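Local coordinates for saposin-like protein (Necator americanus, PDB 3S63), which probably binds lipids and interacts with membranes, as a hookworm member of the saposin-like protein family, at residues E5-C10 against K70-C75; R15-H20 against R62-G67; G23-P26 against K30-H33; E38-F43 against R48-M53; D58-E63 against L76-C81. All blocks are in the same frame, centred on the assembly; numbering follows the deposited sequence.

Contact 1. Residues E5-C10 against K70-C75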
# COMPACT_ATOMS: atom_id res chain seq x y z
N GLU A 5 -5.06 -11.98 5.38
CA GLU A 5 -3.72 -11.47 5.57
C GLU A 5 -3.34 -10.56 4.42
O GLU A 5 -2.91 -9.43 4.63
CB GLU A 5 -2.74 -12.63 5.67
CG GLU A 5 -3.00 -13.52 6.87
CD GLU A 5 -2.11 -14.74 6.92
OE1 GLU A 5 -2.26 -15.55 7.85
OE2 GLU A 5 -1.25 -14.90 6.03
N THR A 6 -3.52 -11.04 3.20
CA THR A 6 -3.15 -10.29 2.01
C THR A 6 -3.84 -8.93 1.95
O THR A 6 -3.24 -7.94 1.53
CB THR A 6 -3.51 -11.08 0.76
OG1 THR A 6 -2.77 -12.30 0.80
CG2 THR A 6 -3.13 -10.34 -0.49
N CYS A 7 -5.09 -8.88 2.37
CA CYS A 7 -5.81 -7.63 2.43
C CYS A 7 -5.26 -6.74 3.56
O CYS A 7 -4.95 -5.57 3.35
CB CYS A 7 -7.31 -7.88 2.64
SG CYS A 7 -8.27 -6.40 2.90
N ASP A 8 -5.15 -7.31 4.76
CA ASP A 8 -4.60 -6.59 5.89
C ASP A 8 -3.23 -6.02 5.52
O ASP A 8 -2.99 -4.82 5.68
CB ASP A 8 -4.51 -7.51 7.12
CG ASP A 8 -5.89 -7.87 7.69
OD1 ASP A 8 -6.90 -7.25 7.31
OD2 ASP A 8 -5.95 -8.77 8.55
N LEU A 9 -2.35 -6.86 5.00
CA LEU A 9 -1.01 -6.41 4.65
C LEU A 9 -1.01 -5.25 3.65
O LEU A 9 -0.20 -4.33 3.75
CB LEU A 9 -0.16 -7.58 4.14
CG LEU A 9 0.08 -8.66 5.20
CD1 LEU A 9 1.09 -9.66 4.71
CD2 LEU A 9 0.58 -8.05 6.49
N CYS A 10 -1.91 -5.26 2.68
CA CYS A 10 -1.95 -4.15 1.76
C CYS A 10 -2.14 -2.88 2.57
O CYS A 10 -1.47 -1.88 2.34
CB CYS A 10 -3.10 -4.32 0.77
SG CYS A 10 -3.10 -3.10 -0.57
N LYS A 70 -7.58 6.63 2.17
CA LYS A 70 -8.10 5.50 2.91
C LYS A 70 -7.46 4.26 2.27
O LYS A 70 -7.81 3.89 1.15
CB LYS A 70 -9.62 5.44 2.78
CG LYS A 70 -10.32 6.75 3.11
CD LYS A 70 -11.75 6.75 2.59
CE LYS A 70 -12.29 8.17 2.39
NZ LYS A 70 -11.74 8.85 1.17
N PRO A 71 -6.51 3.63 2.99
CA PRO A 71 -5.77 2.47 2.51
C PRO A 71 -6.67 1.37 1.95
O PRO A 71 -6.40 0.84 0.87
CB PRO A 71 -5.08 1.97 3.79
CG PRO A 71 -4.91 3.16 4.60
CD PRO A 71 -6.13 4.00 4.36
N MET A 72 -7.74 1.03 2.66
CA MET A 72 -8.62 -0.05 2.25
C MET A 72 -9.26 0.22 0.91
O MET A 72 -9.77 -0.69 0.26
CB MET A 72 -9.69 -0.29 3.31
CG MET A 72 -11.02 -0.74 2.75
SD MET A 72 -11.50 -2.40 3.25
CE MET A 72 -10.00 -3.29 2.93
N GLU A 73 -9.23 1.46 0.46
CA GLU A 73 -9.95 1.80 -0.77
C GLU A 73 -9.05 1.56 -1.96
O GLU A 73 -9.49 1.09 -3.01
CB GLU A 73 -10.37 3.27 -0.74
CG GLU A 73 -11.66 3.57 -1.47
CD GLU A 73 -12.82 3.81 -0.51
OE1 GLU A 73 -13.14 5.00 -0.25
OE2 GLU A 73 -13.40 2.82 -0.02
N VAL A 74 -7.77 1.89 -1.79
CA VAL A 74 -6.82 1.75 -2.87
C VAL A 74 -6.49 0.26 -3.02
O VAL A 74 -6.19 -0.20 -4.11
CB VAL A 74 -5.57 2.65 -2.63
CG1 VAL A 74 -5.01 2.41 -1.27
CG2 VAL A 74 -4.49 2.43 -3.69
N CYS A 75 -6.62 -0.49 -1.93
CA CYS A 75 -6.37 -1.93 -1.94
C CYS A 75 -7.53 -2.71 -2.58
O CYS A 75 -7.36 -3.83 -3.06
CB CYS A 75 -6.12 -2.43 -0.52
SG CYS A 75 -4.54 -1.88 0.18
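Cys10 and Cys75 are joined by one of the three disulfides of the saposin fold, a compact all-helical domain, and their bond ties the N-terminal helix 3-20 to the last helix, 71-77. The covalent link is the main interaction. The SG-SG bond between Cys10 and Cys75 has a chi3 of -93°, close to the perpendicular setting disulfides prefer, with left-handed sense. The two halves reach it differently: SG of Cys10 lies opposite its own backbone N (chi1 -172°), whereas SG of Cys75 lies opposite its carbonyl carbon (chi1 -70°). The linked residues also form the closest backbone approach of the two segments, with CA of Cys10 6.2 Å from CA of Cys75.

Backbone bonds come second, and here they run within each segment rather than between the two. In the later one, Cys75 N donates to Pro71 O at 3.1 Å, which places the cysteine one turn beyond the helix start, where Lys70 occupies the N-cap position. Cys75 also pairs through its backbone with Cys81, which is disulfide-bonded to Cys7, so two covalent links bind the N-terminal helix to the C-terminal part of the domain.

Apolar packing is the third element. The chain of Met72 bends at chi2 and chi3 and so carries its end back toward the first helix, where its methyl CE rests 3.6 Å from Cys7 SG.

Contact 2. Residues R15-H20 against R62-G67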
# COMPACT_ATOMS: atom_id res chain seq x y z
N ARG A 15 -0.47 2.37 4.81
CA ARG A 15 -0.78 3.29 5.89
C ARG A 15 0.49 3.71 6.59
O ARG A 15 0.66 4.87 6.95
CB ARG A 15 -1.71 2.60 6.88
CG ARG A 15 -2.05 3.41 8.09
CD ARG A 15 -1.71 2.62 9.34
NE ARG A 15 -2.83 1.84 9.84
CZ ARG A 15 -2.72 0.63 10.36
NH1 ARG A 15 -1.53 0.04 10.43
NH2 ARG A 15 -3.80 -0.00 10.81
N THR A 16 1.37 2.73 6.78
CA THR A 16 2.66 2.95 7.41
C THR A 16 3.53 3.90 6.59
O THR A 16 4.13 4.82 7.13
CB THR A 16 3.38 1.60 7.65
OG1 THR A 16 2.68 0.86 8.66
CG2 THR A 16 4.79 1.82 8.13
N VAL A 17 3.58 3.69 5.27
CA VAL A 17 4.33 4.57 4.39
C VAL A 17 3.69 5.96 4.29
O VAL A 17 4.39 6.96 4.19
CB VAL A 17 4.48 3.97 2.97
CG1 VAL A 17 5.00 5.02 1.99
CG2 VAL A 17 5.38 2.72 3.00
N PHE A 18 2.36 6.03 4.32
CA PHE A 18 1.68 7.32 4.27
C PHE A 18 1.94 8.09 5.55
O PHE A 18 2.12 9.31 5.53
CB PHE A 18 0.18 7.13 4.08
CG PHE A 18 -0.60 8.42 3.97
CD1 PHE A 18 -0.78 9.04 2.74
CD2 PHE A 18 -1.19 8.99 5.09
CE1 PHE A 18 -1.53 10.22 2.63
CE2 PHE A 18 -1.94 10.17 4.98
CZ PHE A 18 -2.10 10.78 3.75
N GLY A 19 1.95 7.38 6.67
CA GLY A 19 2.23 7.99 7.95
C GLY A 19 3.67 8.44 7.99
O GLY A 19 3.98 9.45 8.59
N HIS A 20 4.54 7.68 7.34
CA HIS A 20 5.96 8.00 7.31
C HIS A 20 6.22 9.43 6.78
O HIS A 20 7.03 10.15 7.35
CB HIS A 20 6.71 6.98 6.46
CG HIS A 20 8.14 7.33 6.22
ND1 HIS A 20 8.60 7.79 5.01
CD2 HIS A 20 9.22 7.28 7.03
CE1 HIS A 20 9.90 8.01 5.07
NE2 HIS A 20 10.30 7.72 6.30
N ARG A 62 -1.06 8.82 -6.59
CA ARG A 62 -2.22 9.69 -6.80
C ARG A 62 -3.16 9.69 -5.61
O ARG A 62 -3.56 10.75 -5.15
CB ARG A 62 -2.98 9.26 -8.04
CG ARG A 62 -4.17 10.12 -8.36
CD ARG A 62 -4.94 9.52 -9.51
NE ARG A 62 -5.73 8.37 -9.07
CZ ARG A 62 -6.33 7.51 -9.88
NH1 ARG A 62 -6.23 7.62 -11.20
NH2 ARG A 62 -7.02 6.52 -9.37
N GLU A 63 -3.52 8.51 -5.12
CA GLU A 63 -4.50 8.41 -4.03
C GLU A 63 -3.97 8.96 -2.72
O GLU A 63 -4.72 9.51 -1.91
CB GLU A 63 -4.94 6.96 -3.83
CG GLU A 63 -5.65 6.37 -5.01
CD GLU A 63 -6.95 7.07 -5.31
OE1 GLU A 63 -7.76 7.21 -4.37
OE2 GLU A 63 -7.16 7.47 -6.47
N MET A 64 -2.68 8.80 -2.50
CA MET A 64 -2.06 9.26 -1.28
C MET A 64 -1.99 10.78 -1.23
O MET A 64 -2.20 11.37 -0.18
CB MET A 64 -0.66 8.68 -1.15
CG MET A 64 -0.58 7.41 -0.34
SD MET A 64 1.14 6.91 -0.04
CE MET A 64 0.87 5.23 0.51
N THR A 65 -1.70 11.41 -2.37
CA THR A 65 -1.46 12.85 -2.43
C THR A 65 -2.72 13.71 -2.63
O THR A 65 -2.66 14.95 -2.58
CB THR A 65 -0.42 13.19 -3.53
OG1 THR A 65 -0.89 12.74 -4.80
CG2 THR A 65 0.89 12.54 -3.23
N ASP A 66 -3.85 13.04 -2.87
CA ASP A 66 -5.15 13.67 -3.03
C ASP A 66 -5.74 14.07 -1.68
O ASP A 66 -6.61 14.92 -1.61
CB ASP A 66 -6.12 12.71 -3.73
CG ASP A 66 -6.11 12.86 -5.25
OD1 ASP A 66 -7.00 12.30 -5.92
OD2 ASP A 66 -5.22 13.54 -5.78
N GLY A 67 -5.28 13.45 -0.60
CA GLY A 67 -5.76 13.80 0.72
C GLY A 67 -6.84 12.87 1.22
O GLY A 67 -7.07 12.72 2.42
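Phe18 has its CG trans to the backbone N (chi1 -178°), which sends the ring out toward Met64. Met64 runs extended beyond CG (chi2 -172°), and the two side chains run antiparallel alongside one another. The result is a Met-aromatic contact between helices 3-20 and 46-65 of the saposin fold. Its geometry is edge-on: Met64 SD is 5.4 Å from the Phe18 ring centroid and 90° off the ring normal. The same edge takes the aliphatic part of the chain, with Phe18 CD1 3.5 Å from Met64 CG. Farther round the rim, Phe18 CE1 faces Met64 O, which lies near the ring plane.

The ring also stacks with that of Phe69, and Ile25 touches it too, so the sulfur contact is one part of a larger apolar cluster. On the side of helix 46-65 pointing elsewhere, Arg62 grips Glu63 side-on: NE and NH2 both donate to OE2, which lies near the guanidinium plane. Gly67 then turns the chain out of the helix with positive phi. At the end of the methionine, the methyl arrives beside the first helix, where Met64 CE is 4.4 Å from Val17 CG1.

Contact 3. Residues G23-P26 against K30-H33; sequences GNIP and KLVH
Ile25 and Pro26 meet the next helix in two pairs, Ile25 with Leu31 and Pro26 with Lys30, and in each the side chains come together at a slant. In the first, the gamma-methyl does the touching: Ile25 CG2 sits 4.0 Å from Leu31 CG, the branch point of the leucine. This methyl, on the carbonyl side of its residue, meets Phe61 as well as Leu31, while CG1 lies beside the backbone N.

The second pair lies nearer the surface. The proline ring presents its CG to the aliphatic root of the lysine, with Pro26 CG 4.0 Å from Lys30 CG. The lysine starts toward the proline, then bends at chi2 (70°), which leads its amine away and leaves only the methylene part in the contact. Backbone spacing agrees with this pairing, Pro26 CA being 6.5 Å from Lys30 CA.

The contact therefore folds the loop between the first two helices of the saposin fold back onto the first turn of the helix it leads into. Helix 46-65 lies against its inner part, through Phe61 on both Ile25 and Leu31, and helix 3-20 contributes Phe18 beside Ile25 and Val17 beside Leu31.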
# COMPACT_ATOMS: atom_id res chain seq x y z
N GLY A 23 1.84 12.43 5.25
CA GLY A 23 0.91 12.90 4.23
C GLY A 23 1.49 13.90 3.25
O GLY A 23 0.82 14.30 2.29
N ASN A 24 2.72 14.32 3.50
CA ASN A 24 3.45 15.17 2.57
C ASN A 24 4.38 14.29 1.77
O ASN A 24 5.49 14.00 2.20
CB ASN A 24 4.27 16.21 3.34
CG ASN A 24 5.01 17.19 2.42
OD1 ASN A 24 5.45 18.25 2.87
ND2 ASN A 24 5.15 16.83 1.15
N ILE A 25 3.90 13.84 0.61
CA ILE A 25 4.65 12.92 -0.23
C ILE A 25 5.41 13.67 -1.31
O ILE A 25 4.84 14.45 -2.06
CB ILE A 25 3.72 11.87 -0.87
CG1 ILE A 25 3.50 10.71 0.10
CG2 ILE A 25 4.33 11.36 -2.15
CD1 ILE A 25 2.47 10.98 1.13
N PRO A 26 6.71 13.45 -1.38
CA PRO A 26 7.54 14.37 -2.16
C PRO A 26 7.49 14.09 -3.65
O PRO A 26 7.37 15.01 -4.45
CB PRO A 26 8.95 14.13 -1.62
CG PRO A 26 8.79 13.24 -0.41
CD PRO A 26 7.52 12.48 -0.62
N LYS A 30 10.46 8.89 -4.76
CA LYS A 30 10.68 8.80 -3.32
C LYS A 30 9.67 7.92 -2.63
O LYS A 30 10.03 7.10 -1.80
CB LYS A 30 10.68 10.18 -2.66
CG LYS A 30 11.19 10.15 -1.22
CD LYS A 30 12.70 9.88 -1.17
CE LYS A 30 13.14 9.32 0.19
NZ LYS A 30 12.70 10.16 1.36
N LEU A 31 8.39 8.10 -2.96
CA LEU A 31 7.34 7.22 -2.49
C LEU A 31 7.73 5.75 -2.68
O LEU A 31 7.58 4.93 -1.77
CB LEU A 31 6.06 7.49 -3.28
CG LEU A 31 4.74 7.35 -2.54
CD1 LEU A 31 3.64 6.98 -3.49
CD2 LEU A 31 4.84 6.32 -1.43
N VAL A 32 8.23 5.42 -3.87
CA VAL A 32 8.60 4.06 -4.23
C VAL A 32 9.77 3.50 -3.42
O VAL A 32 9.76 2.34 -3.03
CB VAL A 32 8.92 4.00 -5.73
CG1 VAL A 32 9.38 2.61 -6.14
CG2 VAL A 32 7.70 4.40 -6.54
N HIS A 33 10.78 4.32 -3.18
CA HIS A 33 11.90 3.92 -2.33
C HIS A 33 11.44 3.47 -0.95
O HIS A 33 12.03 2.54 -0.37
CB HIS A 33 12.92 5.04 -2.22

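Contact 4. Residues E38-F43 against R48-M53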
# COMPACT_ATOMS: atom_id res chain seq x y z
N GLU A 38 9.32 -0.71 2.94
CA GLU A 38 8.26 -1.17 3.81
C GLU A 38 7.84 -2.60 3.45
O GLU A 38 7.43 -3.37 4.32
CB GLU A 38 7.08 -0.20 3.76
CG GLU A 38 5.80 -0.76 4.34
CD GLU A 38 5.88 -1.02 5.84
OE1 GLU A 38 6.64 -0.32 6.54
OE2 GLU A 38 5.17 -1.92 6.32
N CYS A 39 7.95 -2.95 2.17
CA CYS A 39 7.69 -4.33 1.72
C CYS A 39 8.60 -5.33 2.40
O CYS A 39 8.18 -6.45 2.72
CB CYS A 39 7.88 -4.45 0.21
SG CYS A 39 6.53 -3.76 -0.71
N LYS A 40 9.84 -4.92 2.61
CA LYS A 40 10.86 -5.81 3.16
C LYS A 40 10.79 -5.99 4.68
O LYS A 40 11.57 -6.74 5.23
CB LYS A 40 12.25 -5.33 2.74
CG LYS A 40 12.37 -5.15 1.23
CD LYS A 40 13.72 -4.60 0.80
CE LYS A 40 13.68 -4.18 -0.67
NZ LYS A 40 14.96 -3.56 -1.13
N ARG A 41 9.85 -5.33 5.35
CA ARG A 41 9.61 -5.59 6.77
C ARG A 41 8.75 -6.84 6.98
O ARG A 41 8.58 -7.28 8.11
CB ARG A 41 8.93 -4.38 7.44
CG ARG A 41 9.82 -3.15 7.68
CD ARG A 41 9.04 -2.01 8.40
NE ARG A 41 8.24 -2.48 9.54
CZ ARG A 41 6.90 -2.59 9.54
NH1 ARG A 41 6.20 -2.24 8.48
NH2 ARG A 41 6.27 -3.04 10.62
N HIS A 42 8.19 -7.39 5.91
CA HIS A 42 7.27 -8.52 6.02
C HIS A 42 7.75 -9.76 5.26
O HIS A 42 7.59 -9.84 4.04
CB HIS A 42 5.87 -8.13 5.53
CG HIS A 42 5.36 -6.85 6.10
ND1 HIS A 42 5.58 -5.62 5.52
CD2 HIS A 42 4.62 -6.61 7.22
CE1 HIS A 42 5.01 -4.68 6.24
NE2 HIS A 42 4.42 -5.25 7.28
N PHE A 43 8.29 -10.73 5.99
CA PHE A 43 8.92 -11.91 5.37
C PHE A 43 8.09 -12.53 4.25
O PHE A 43 8.55 -12.64 3.12
CB PHE A 43 9.26 -12.96 6.43
N ARG A 48 5.37 -10.43 -3.14
CA ARG A 48 4.11 -9.95 -3.67
C ARG A 48 3.98 -8.43 -3.54
O ARG A 48 3.55 -7.74 -4.47
CB ARG A 48 2.94 -10.63 -2.96
CG ARG A 48 1.60 -10.32 -3.60
CD ARG A 48 0.46 -10.69 -2.71
NE ARG A 48 -0.79 -10.46 -3.43
CZ ARG A 48 -1.38 -11.37 -4.21
NH1 ARG A 48 -0.84 -12.58 -4.36
NH2 ARG A 48 -2.50 -11.07 -4.83
N CYS A 49 4.35 -7.93 -2.37
CA CYS A 49 4.29 -6.52 -2.08
C CYS A 49 5.07 -5.77 -3.14
O CYS A 49 4.57 -4.84 -3.77
CB CYS A 49 4.91 -6.28 -0.71
SG CYS A 49 4.80 -4.61 -0.03
N LEU A 50 6.30 -6.21 -3.35
CA LEU A 50 7.24 -5.52 -4.23
C LEU A 50 6.72 -5.36 -5.65
O LEU A 50 6.94 -4.32 -6.29
CB LEU A 50 8.59 -6.24 -4.23
CG LEU A 50 9.47 -6.02 -2.99
CD1 LEU A 50 10.60 -7.02 -2.94
CD2 LEU A 50 10.03 -4.60 -2.93
N LEU A 51 6.04 -6.38 -6.15
CA LEU A 51 5.45 -6.36 -7.49
C LEU A 51 4.20 -5.51 -7.52
O LEU A 51 3.86 -4.93 -8.55
CB LEU A 51 5.11 -7.77 -7.95
CG LEU A 51 6.32 -8.61 -8.32
CD1 LEU A 51 6.08 -10.07 -8.03
CD2 LEU A 51 6.69 -8.39 -9.78
N LEU A 52 3.51 -5.47 -6.39
CA LEU A 52 2.28 -4.70 -6.26
C LEU A 52 2.61 -3.23 -6.37
O LEU A 52 1.97 -2.50 -7.13
CB LEU A 52 1.63 -4.97 -4.92
CG LEU A 52 0.13 -5.22 -4.87
CD1 LEU A 52 -0.35 -4.79 -3.49
CD2 LEU A 52 -0.59 -4.46 -5.98
N MET A 53 3.59 -2.79 -5.59
CA MET A 53 3.99 -1.39 -5.60
C MET A 53 4.60 -1.04 -6.96
O MET A 53 4.45 0.09 -7.44
CB MET A 53 4.98 -1.06 -4.47
CG MET A 53 4.58 -1.56 -3.09
SD MET A 53 2.93 -1.03 -2.63
CE MET A 53 2.52 -2.09 -1.25
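Cys39 and Cys49 are covalently joined, and the disulfide is the centre of this buried contact. Its chi3 is -73°, somewhat below a right angle in magnitude and left-handed in sense. Cys39 swings its SG round to the side of its own backbone N (chi1 -76°), while in Cys49 the sulfur sits beside the carbonyl carbon (chi1 -173°); with these settings the bond spans two backbones whose CA atoms, of Cys39 and Cys49, lie 5.5 Å apart.

Apolar contacts surround the sulfurs. Leu50 CD2 comes alongside the first cysteine, 3.8 Å from Cys39 CB, and the same methyl meets the aliphatic end of Lys40 at CE. From another direction Met53 CG approaches Cys39 SG at 3.8 Å. Met53 also packs on Leu14 of helix 3-20, Leu35 of helix 28-39 and Ile60 of its own helix.

Past Cys39 the chain makes a type I beta turn ending at His42, which leads it away from helix 28-39.

Because the cysteines stand at the end of helix 28-39 and near the start of helix 46-65, the bond closes the connection between consecutive helices, the disulfide-linked helical hairpin characteristic of the saposin fold.

Contact 5. Residues D58-E63 against L76-C81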
# COMPACT_ATOMS: atom_id res chain seq x y z
N ASP A 58 1.79 4.44 -9.37
CA ASP A 58 1.11 5.64 -9.86
C ASP A 58 -0.25 5.80 -9.22
O ASP A 58 -0.63 6.89 -8.82
CB ASP A 58 1.02 5.65 -11.39
CG ASP A 58 0.34 4.39 -11.97
OD1 ASP A 58 -0.02 3.46 -11.22
OD2 ASP A 58 0.17 4.33 -13.21
N LEU A 59 -1.00 4.71 -9.12
CA LEU A 59 -2.29 4.75 -8.46
C LEU A 59 -2.12 5.05 -6.97
O LEU A 59 -2.84 5.87 -6.42
CB LEU A 59 -3.03 3.43 -8.65
CG LEU A 59 -4.32 3.29 -7.84
CD1 LEU A 59 -5.52 3.81 -8.64
CD2 LEU A 59 -4.52 1.83 -7.44
N ILE A 60 -1.17 4.39 -6.32
CA ILE A 60 -0.90 4.67 -4.91
C ILE A 60 -0.43 6.11 -4.67
O ILE A 60 -0.81 6.72 -3.69
CB ILE A 60 0.12 3.69 -4.32
CG1 ILE A 60 -0.36 2.27 -4.55
CG2 ILE A 60 0.32 3.94 -2.84
CD1 ILE A 60 0.74 1.24 -4.41
N PHE A 61 0.39 6.64 -5.56
CA PHE A 61 0.89 8.00 -5.43
C PHE A 61 -0.27 8.96 -5.53
O PHE A 61 -0.45 9.81 -4.67
CB PHE A 61 1.91 8.30 -6.51
CG PHE A 61 2.43 9.71 -6.49
CD1 PHE A 61 3.38 10.11 -5.55
CD2 PHE A 61 2.02 10.63 -7.45
CE1 PHE A 61 3.88 11.43 -5.54
CE2 PHE A 61 2.52 11.94 -7.46
CZ PHE A 61 3.45 12.34 -6.50
N ARG A 62 -1.06 8.82 -6.59
CA ARG A 62 -2.22 9.69 -6.80
C ARG A 62 -3.16 9.69 -5.61
O ARG A 62 -3.56 10.75 -5.15
CB ARG A 62 -2.98 9.26 -8.04
CG ARG A 62 -4.17 10.12 -8.36
CD ARG A 62 -4.94 9.52 -9.51
NE ARG A 62 -5.73 8.37 -9.07
CZ ARG A 62 -6.33 7.51 -9.88
NH1 ARG A 62 -6.23 7.62 -11.20
NH2 ARG A 62 -7.02 6.52 -9.37
N GLU A 63 -3.52 8.51 -5.12
CA GLU A 63 -4.50 8.41 -4.03
C GLU A 63 -3.97 8.96 -2.72
O GLU A 63 -4.72 9.51 -1.91
CB GLU A 63 -4.94 6.96 -3.83
CG GLU A 63 -5.65 6.37 -5.01
CD GLU A 63 -6.95 7.07 -5.31
OE1 GLU A 63 -7.76 7.21 -4.37
OE2 GLU A 63 -7.16 7.47 -6.47
N LEU A 76 -8.71 -2.10 -2.58
CA LEU A 76 -9.87 -2.65 -3.26
C LEU A 76 -9.72 -2.46 -4.76
O LEU A 76 -10.12 -3.32 -5.54
CB LEU A 76 -11.13 -1.93 -2.76
CG LEU A 76 -11.67 -2.31 -1.37
CD1 LEU A 76 -12.75 -1.37 -0.90
CD2 LEU A 76 -12.16 -3.75 -1.34
N ILE A 77 -9.17 -1.31 -5.16
CA ILE A 77 -8.98 -0.98 -6.58
C ILE A 77 -7.93 -1.88 -7.21
O ILE A 77 -7.97 -2.17 -8.41
CB ILE A 77 -8.54 0.48 -6.75
CG1 ILE A 77 -9.58 1.44 -6.19
CG2 ILE A 77 -8.31 0.80 -8.20
CD1 ILE A 77 -9.07 2.88 -6.07
N MET A 78 -6.99 -2.30 -6.38
CA MET A 78 -5.91 -3.19 -6.80
C MET A 78 -6.36 -4.62 -6.65
O MET A 78 -5.66 -5.55 -7.04
CB MET A 78 -4.68 -2.93 -5.94
CG MET A 78 -4.20 -1.50 -6.03
SD MET A 78 -2.52 -1.26 -5.48
CE MET A 78 -2.67 -1.58 -3.72
N ARG A 79 -7.55 -4.79 -6.07
CA ARG A 79 -8.16 -6.10 -5.88
C ARG A 79 -7.36 -6.97 -4.91
O ARG A 79 -7.44 -8.20 -4.96
CB ARG A 79 -8.44 -6.81 -7.24
N GLU A 80 -6.59 -6.33 -4.03
CA GLU A 80 -5.91 -7.01 -2.93
C GLU A 80 -6.83 -7.07 -1.72
O GLU A 80 -6.50 -7.68 -0.70
CB GLU A 80 -4.61 -6.30 -2.57
CG GLU A 80 -3.51 -6.45 -3.61
CD GLU A 80 -3.02 -7.89 -3.75
OE1 GLU A 80 -2.35 -8.38 -2.81
OE2 GLU A 80 -3.31 -8.52 -4.79
N CYS A 81 -7.98 -6.42 -1.86
CA CYS A 81 -9.07 -6.50 -0.91
C CYS A 81 -10.32 -6.70 -1.74
O CYS A 81 -10.43 -6.15 -2.83
CB CYS A 81 -9.18 -5.22 -0.08
SG CYS A 81 -8.05 -5.13 1.33
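Leu59, Ile77 and Met78 make this contact without any flat group between them: the one planar group with a neighbour at its edge, the Arg62 guanidinium, is engaged in plane by Glu63 OE2 within its own helix. What joins helix 46-65 to the end of helix 71-77 is thus aliphatic and sulfur packing, inside the saposin fold.

In Leu59 the first torsion (chi1 172°) swings CG away from the backbone N and directs the forked end at the other segment. Its CD2 meets both partners there, since Leu59 CD2 is 3.6 Å from Met78 CG and also touches Ile77. On the isoleucine it is the gamma-methyl that answers, Ile77 CG2 lying 4.0 Å from Leu59 CD2, and CD1 of the leucine reaches that same methyl. Leu59 also packs on Val74, one turn earlier in the same helix as Ile77.

Arg79, with positive phi, ends that helix in a Schellman motif, and the chain then runs on to Cys81, disulfide-bonded to Cys7. Glu80 on this exit makes a salt bridge to Arg48. Met78, bent at chi3 (-68°), packs on Leu52, Asn56 and Cys10, and its sulfur meets helix 46-65 again where Met78 SD is 4.2 Å from Ile60 CG1.

How the contacts relate
Contacts 1, 2 and 4 are buried, while contacts 3 and 5 are partly buried. Two of the disulfides lie in buried contacts 1 and 4, and a third, Cys7 to Cys81, joins contact 1 to contact 5. Contacts 2, 3 and 5 rely on apolar packing, with a ring taking part across the segments in contact 2. Helix 3-20 serves contacts 1 and 2, helix 46-65 contacts 2, 4 and 5, helix 28-39 contacts 3 and 4, and helix 71-77 contacts 1 and 5. Contacts 2 and 3 are neighbours, with centres about 8 Å apart; contacts 2 and 4 lie on opposite sides of the chain's centre. Between contacts 4 and 5 runs the Arg48-Glu80 salt bridge.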